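Local coordinates for ABC transporter, periplasmic substrate-binding protein (Vibrio cholerae O1 biovar eltor, PDB 1TWY), which probably binds phosphate in the periplasm and delivers it to an ABC-type membrane transporter, at residues D222-S225 with D226-A229; K253-I256 with A257-K260. All blocks are in the same frame, centred on the assembly; numbering follows the deposited sequence.

How the interactions relate
Both contacts are local, each within one continuous run of chain. Interaction 1 spans a loop and the first turn of the short helix 225-229, and it is a surface contact. Its chemistry is polar: a threonine cap, an asparagine side-chain amide and a water. Interaction 2 lies wholly within the longer helix 250-260 and is partly buried. There two phenylalanines, an isoleucine and a leucine meet the rest of the protein, while lysines and a glutamate stay exposed. The centres of interaction 1 and interaction 2 are about 27 Å apart. The nearest atoms of interaction 1 and interaction 2 are about 16 Å apart, so the two do not touch. Along the chain, strand 236-243 runs between them and links the two helices.

Interaction 1. Residues D222-S225 with D226-A229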
ATOM      1  N   ASP A 222     -10.628 -13.249   5.788  1.00 23.79           N
ATOM      2  CA  ASP A 222      -9.255 -13.586   6.130  1.00 22.49           C
ATOM      3  C   ASP A 222      -8.307 -12.799   5.223  1.00 24.91           C
ATOM      4  O   ASP A 222      -8.632 -12.529   4.068  1.00 24.26           O
ATOM      5  CB  ASP A 222      -8.932 -15.036   5.918  1.00 28.40           C
ATOM      6  CG  ASP A 222      -9.656 -15.937   6.843  1.00 30.85           C
ATOM      7  OD1 ASP A 222      -9.692 -15.610   8.026  1.00 27.97           O
ATOM      8  OD2 ASP A 222     -10.209 -16.975   6.407  1.00 35.10           O
ATOM      9  N   PRO A 223      -7.145 -12.439   5.763  1.00 25.06           N
ATOM     10  CA  PRO A 223      -6.117 -11.736   4.987  1.00 27.38           C
ATOM     11  C   PRO A 223      -5.289 -12.638   4.101  1.00 29.13           C
ATOM     12  O   PRO A 223      -4.197 -13.107   4.518  1.00 33.49           O
ATOM     13  CB  PRO A 223      -5.300 -11.073   6.071  1.00 26.23           C
ATOM     14  CG  PRO A 223      -5.305 -12.031   7.107  1.00 28.33           C
ATOM     15  CD  PRO A 223      -6.739 -12.576   7.163  1.00 26.29           C
ATOM     16  N   THR A 224      -5.860 -12.907   2.945  1.00 28.03           N
ATOM     17  CA  THR A 224      -5.306 -13.822   1.923  1.00 29.04           C
ATOM     18  C   THR A 224      -5.207 -13.174   0.576  1.00 28.93           C
ATOM     19  O   THR A 224      -5.970 -12.280   0.261  1.00 25.27           O
ATOM     20  CB  THR A 224      -6.129 -15.119   1.745  1.00 30.20           C
ATOM     21  OG1 THR A 224      -7.442 -14.892   1.224  1.00 29.40           O
ATOM     22  CG2 THR A 224      -6.301 -15.869   3.087  1.00 36.86           C
ATOM     23  N   SER A 225      -4.295 -13.742  -0.230  1.00 32.01           N
ATOM     24  CA  SER A 225      -4.103 -13.323  -1.605  1.00 30.87           C
ATOM     25  C   SER A 225      -5.387 -13.437  -2.400  1.00 27.20           C
ATOM     26  O   SER A 225      -5.834 -12.469  -2.991  1.00 25.79           O
ATOM     27  CB  SER A 225      -2.954 -14.096  -2.249  1.00 31.55           C
ATOM     28  OG  SER A 225      -1.801 -13.433  -1.802  1.00 35.08           O
ATOM     29  N   ASP A 226      -6.006 -14.621  -2.339  1.00 28.19           N
ATOM     30  CA  ASP A 226      -7.304 -14.799  -2.955  1.00 31.38           C
ATOM     31  C   ASP A 226      -8.410 -13.840  -2.571  1.00 25.37           C
ATOM     32  O   ASP A 226      -9.077 -13.291  -3.435  1.00 28.13           O
ATOM     33  CB  ASP A 226      -7.812 -16.273  -2.851  1.00 37.49           C
ATOM     34  CG  ASP A 226      -9.015 -16.500  -3.776  1.00 43.41           C
ATOM     35  OD1 ASP A 226      -8.847 -16.308  -5.008  1.00 53.74           O
ATOM     36  OD2 ASP A 226     -10.173 -16.726  -3.346  1.00 53.98           O
ATOM     37  N   ASN A 227      -8.511 -13.508  -1.273  1.00 25.76           N
ATOM     38  CA  ASN A 227      -9.542 -12.560  -0.822  1.00 25.10           C
ATOM     39  C   ASN A 227      -9.246 -11.107  -1.251  1.00 20.91           C
ATOM     40  O   ASN A 227     -10.149 -10.324  -1.496  1.00 25.00           O
ATOM     41  CB  ASN A 227      -9.799 -12.621   0.693  1.00 25.83           C
ATOM     42  CG  ASN A 227     -10.528 -13.889   1.137  1.00 32.74           C
ATOM     43  OD1 ASN A 227     -11.153 -14.586   0.341  1.00 31.39           O
ATOM     44  ND2 ASN A 227     -10.442 -14.184   2.435  1.00 28.41           N
ATOM     45  N   ILE A 228      -7.955 -10.791  -1.465  1.00 24.57           N
ATOM     46  CA  ILE A 228      -7.622  -9.501  -1.913  1.00 23.68           C
ATOM     47  C   ILE A 228      -8.013  -9.374  -3.396  1.00 27.71           C
ATOM     48  O   ILE A 228      -8.571  -8.391  -3.775  1.00 30.84           O
ATOM     49  CB  ILE A 228      -6.172  -9.208  -1.695  1.00 25.53           C
ATOM     50  CG1 ILE A 228      -5.948  -8.793  -0.255  1.00 24.70           C
ATOM     51  CG2 ILE A 228      -5.764  -8.006  -2.600  1.00 25.68           C
ATOM     52  CD1 ILE A 228      -4.614  -9.108   0.200  1.00 24.76           C
ATOM     53  N   ALA A 229      -7.776 -10.445  -4.137  1.00 31.31           N
ATOM     54  CA  ALA A 229      -7.864 -10.500  -5.609  1.00 33.37           C
ATOM     55  C   ALA A 229      -9.313 -10.418  -5.996  1.00 40.26           C
ATOM     56  O   ALA A 229      -9.614  -9.942  -7.084  1.00 43.66           O
ATOM     57  CB  ALA A 229      -7.246 -11.834  -6.142  1.00 32.05           C
TER
HETATM   58  O   HOH W   1     -12.349 -15.209   4.438  1.00 34.52           O
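Thr224 and Asn227 hold the start of this short helix together. Thr224 is the N-cap. Its OG1 accepts a hydrogen bond from Asn227 N at 3.0 Å. The hydroxyl lies between the backbone N and the carbonyl carbon (chi1 66°), which brings OG1 over the first turn. Asn227 then folds its own side chain back toward the loop. Its CG stands beside the backbone N (chi1 -71°), and CG passes 3.2 Å from Thr224 OG1. The two side chains cross at a slant.

The amide of Asn227 reaches past the cap. Its ND2 donates to Asp222 O at 2.9 Å, and the bond is almost straight at 170°. The carbonyl oxygen lies in the plane of the amide, while ND2 is tilted somewhat from the carbonyl plane. One asparagine thus ties the helix start to the loop five residues back, by side chain, and to the cap, by backbone. The helix itself opens with Ile228 N bonded to Thr224 O at 3.0 Å and Ala229 N to Ser225 O, also at 3.0 Å.

A water supports the outer end. It accepts from Asp222 N at 2.9 Å and, weakly, from Asn227 ND2, and gives a weak bond to Asp222 OD2. The other carboxylate oxygen, OD1, is bonded to Gln217. Between Asp222 and the cap, Pro223 centres an inverse gamma turn, which includes a weak bond from Thr224 N to Asp222 O.

The contact joins the loop after strand 214-218 to helix 225-229. Ile228 is buried and packs on Ile206, and Pro223 rests on Tyr233. Asn227 also shares a backbone hydrogen bond with Tyr233, in the loop leading to strand 236-243.

Interaction 2. Residues K253-I256 with A257-K260; sequences KEFI and AFLK
Ile256 lies alongside Lys260, one turn further on, and both side chains point the same way. Ile256 CG2 comes 3.9 Å from Lys260 CE, near the end of the extended lysine chain, whose CG passes close to Ile256 O. The lysine also makes a cation-pi contact with Phe98.

Phe255 has CG anti to the backbone N (chi1 -170°), which sends the ring forward along the helix to Leu259 and Phe258. Leu259 CG sits over one face of the ring, toward its rim, and Leu259 CD1 is 3.8 Å from Phe255 CE2. Phe258 approaches obliquely, with its CD2 3.8 Å from Phe255 CE1 and the ring planes at 31°. Tyr49 meets both rings, that of Phe255 edge-to-face.

The backbone holds this spacing. Ala257 N bonds Lys253 O at 2.9 Å, nearly straight at 178°, and Leu259 N bonds Phe255 O at 3.0 Å.

This is an amphipathic alpha-helix. Its apolar side covers helix 36-52 and strands 79-82, 96-109 and 236-243, as helices flank the central sheet in the alpha/beta lobes of periplasmic binding proteins.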
ATOM      1  N   LYS A 253       5.412   2.585 -25.203  1.00 32.11           N
ATOM      2  CA  LYS A 253       4.463   1.503 -25.470  1.00 33.34           C
ATOM      3  C   LYS A 253       5.090   0.107 -25.261  1.00 32.47           C
ATOM      4  O   LYS A 253       4.499  -0.789 -24.692  1.00 30.12           O
ATOM      5  CB  LYS A 253       3.880   1.658 -26.891  1.00 37.14           C
ATOM      6  CG  LYS A 253       3.032   2.932 -26.971  1.00 48.35           C
ATOM      7  CD  LYS A 253       1.978   2.975 -28.126  1.00 52.77           C
ATOM      8  CE  LYS A 253       2.541   2.618 -29.490  1.00 54.28           C
ATOM      9  NZ  LYS A 253       1.894   3.470 -30.569  1.00 50.50           N
ATOM     10  N   GLU A 254       6.330  -0.069 -25.668  1.00 29.61           N
ATOM     11  CA  GLU A 254       7.044  -1.285 -25.441  1.00 31.38           C
ATOM     12  C   GLU A 254       7.274  -1.613 -23.928  1.00 26.57           C
ATOM     13  O   GLU A 254       7.145  -2.768 -23.521  1.00 29.60           O
ATOM     14  CB  GLU A 254       8.363  -1.238 -26.211  1.00 34.12           C
ATOM     15  CG  GLU A 254       9.103  -2.534 -26.273  1.00 41.62           C
ATOM     16  CD  GLU A 254      10.261  -2.525 -27.305  1.00 56.36           C
ATOM     17  OE1 GLU A 254      10.408  -1.561 -28.118  1.00 56.62           O
ATOM     18  OE2 GLU A 254      11.033  -3.498 -27.300  1.00 61.21           O
ATOM     19  N   PHE A 255       7.596  -0.614 -23.136  1.00 26.78           N
ATOM     20  CA  PHE A 255       7.731  -0.875 -21.695  1.00 27.56           C
ATOM     21  C   PHE A 255       6.352  -1.217 -21.062  1.00 21.23           C
ATOM     22  O   PHE A 255       6.239  -2.171 -20.213  1.00 23.95           O
ATOM     23  CB  PHE A 255       8.384   0.307 -20.971  1.00 24.00           C
ATOM     24  CG  PHE A 255       8.744  -0.016 -19.580  1.00 26.84           C
ATOM     25  CD1 PHE A 255       9.665  -1.017 -19.296  1.00 27.88           C
ATOM     26  CD2 PHE A 255       8.143   0.650 -18.513  1.00 26.58           C
ATOM     27  CE1 PHE A 255       9.988  -1.335 -18.041  1.00 26.09           C
ATOM     28  CE2 PHE A 255       8.454   0.317 -17.207  1.00 27.41           C
ATOM     29  CZ  PHE A 255       9.363  -0.632 -16.953  1.00 24.17           C
ATOM     30  N   ILE A 256       5.329  -0.495 -21.439  1.00 24.00           N
ATOM     31  CA  ILE A 256       3.962  -0.789 -20.971  1.00 23.29           C
ATOM     32  C   ILE A 256       3.525  -2.216 -21.317  1.00 23.10           C
ATOM     33  O   ILE A 256       3.073  -3.014 -20.430  1.00 23.04           O
ATOM     34  CB  ILE A 256       2.956   0.240 -21.521  1.00 22.19           C
ATOM     35  CG1 ILE A 256       3.276   1.650 -21.016  1.00 22.57           C
ATOM     36  CG2 ILE A 256       1.507  -0.117 -21.143  1.00 23.89           C
ATOM     37  CD1 ILE A 256       2.806   1.908 -19.574  1.00 29.52           C
ATOM     38  N   ALA A 257       3.734  -2.628 -22.575  1.00 25.00           N
ATOM     39  CA  ALA A 257       3.560  -4.041 -22.890  1.00 24.99           C
ATOM     40  C   ALA A 257       4.262  -5.088 -22.018  1.00 24.60           C
ATOM     41  O   ALA A 257       3.667  -6.093 -21.599  1.00 24.98           O
ATOM     42  CB  ALA A 257       3.975  -4.340 -24.419  1.00 21.15           C
ATOM     43  N   PHE A 258       5.520  -4.850 -21.786  1.00 24.42           N
ATOM     44  CA  PHE A 258       6.279  -5.689 -20.880  1.00 24.59           C
ATOM     45  C   PHE A 258       5.628  -5.770 -19.457  1.00 20.85           C
ATOM     46  O   PHE A 258       5.622  -6.798 -18.823  1.00 19.41           O
ATOM     47  CB  PHE A 258       7.690  -5.140 -20.746  1.00 19.87           C
ATOM     48  CG  PHE A 258       8.453  -5.708 -19.596  1.00 22.28           C
ATOM     49  CD1 PHE A 258       8.923  -6.962 -19.625  1.00 26.89           C
ATOM     50  CD2 PHE A 258       8.674  -4.913 -18.414  1.00 23.97           C
ATOM     51  CE1 PHE A 258       9.613  -7.473 -18.573  1.00 27.25           C
ATOM     52  CE2 PHE A 258       9.381  -5.419 -17.369  1.00 28.92           C
ATOM     53  CZ  PHE A 258       9.883  -6.670 -17.438  1.00 31.66           C
ATOM     54  N   LEU A 259       5.076  -4.640 -18.973  1.00 21.50           N
ATOM     55  CA  LEU A 259       4.488  -4.599 -17.656  1.00 20.25           C
ATOM     56  C   LEU A 259       3.260  -5.458 -17.580  1.00 22.23           C
ATOM     57  O   LEU A 259       2.871  -5.920 -16.539  1.00 24.86           O
ATOM     58  CB  LEU A 259       4.175  -3.167 -17.161  1.00 19.48           C
ATOM     59  CG  LEU A 259       5.346  -2.263 -16.908  1.00 19.98           C
ATOM     60  CD1 LEU A 259       4.862  -0.846 -16.512  1.00 24.62           C
ATOM     61  CD2 LEU A 259       6.215  -2.853 -15.836  1.00 18.75           C
ATOM     62  N   LYS A 260       2.686  -5.752 -18.742  1.00 22.50           N
ATOM     63  CA  LYS A 260       1.514  -6.569 -18.886  1.00 18.29           C
ATOM     64  C   LYS A 260       1.781  -8.036 -19.252  1.00 20.88           C
ATOM     65  O   LYS A 260       0.907  -8.856 -19.240  1.00 24.97           O
ATOM     66  CB  LYS A 260       0.698  -5.931 -19.981  1.00 22.88           C
ATOM     67  CG  LYS A 260       0.064  -4.548 -19.571  1.00 26.69           C
ATOM     68  CD  LYS A 260      -0.932  -4.056 -20.638  1.00 26.17           C
ATOM     69  CE  LYS A 260      -1.302  -2.638 -20.239  1.00 28.10           C
ATOM     70  NZ  LYS A 260      -2.378  -2.076 -21.088  1.00 28.73           N
TER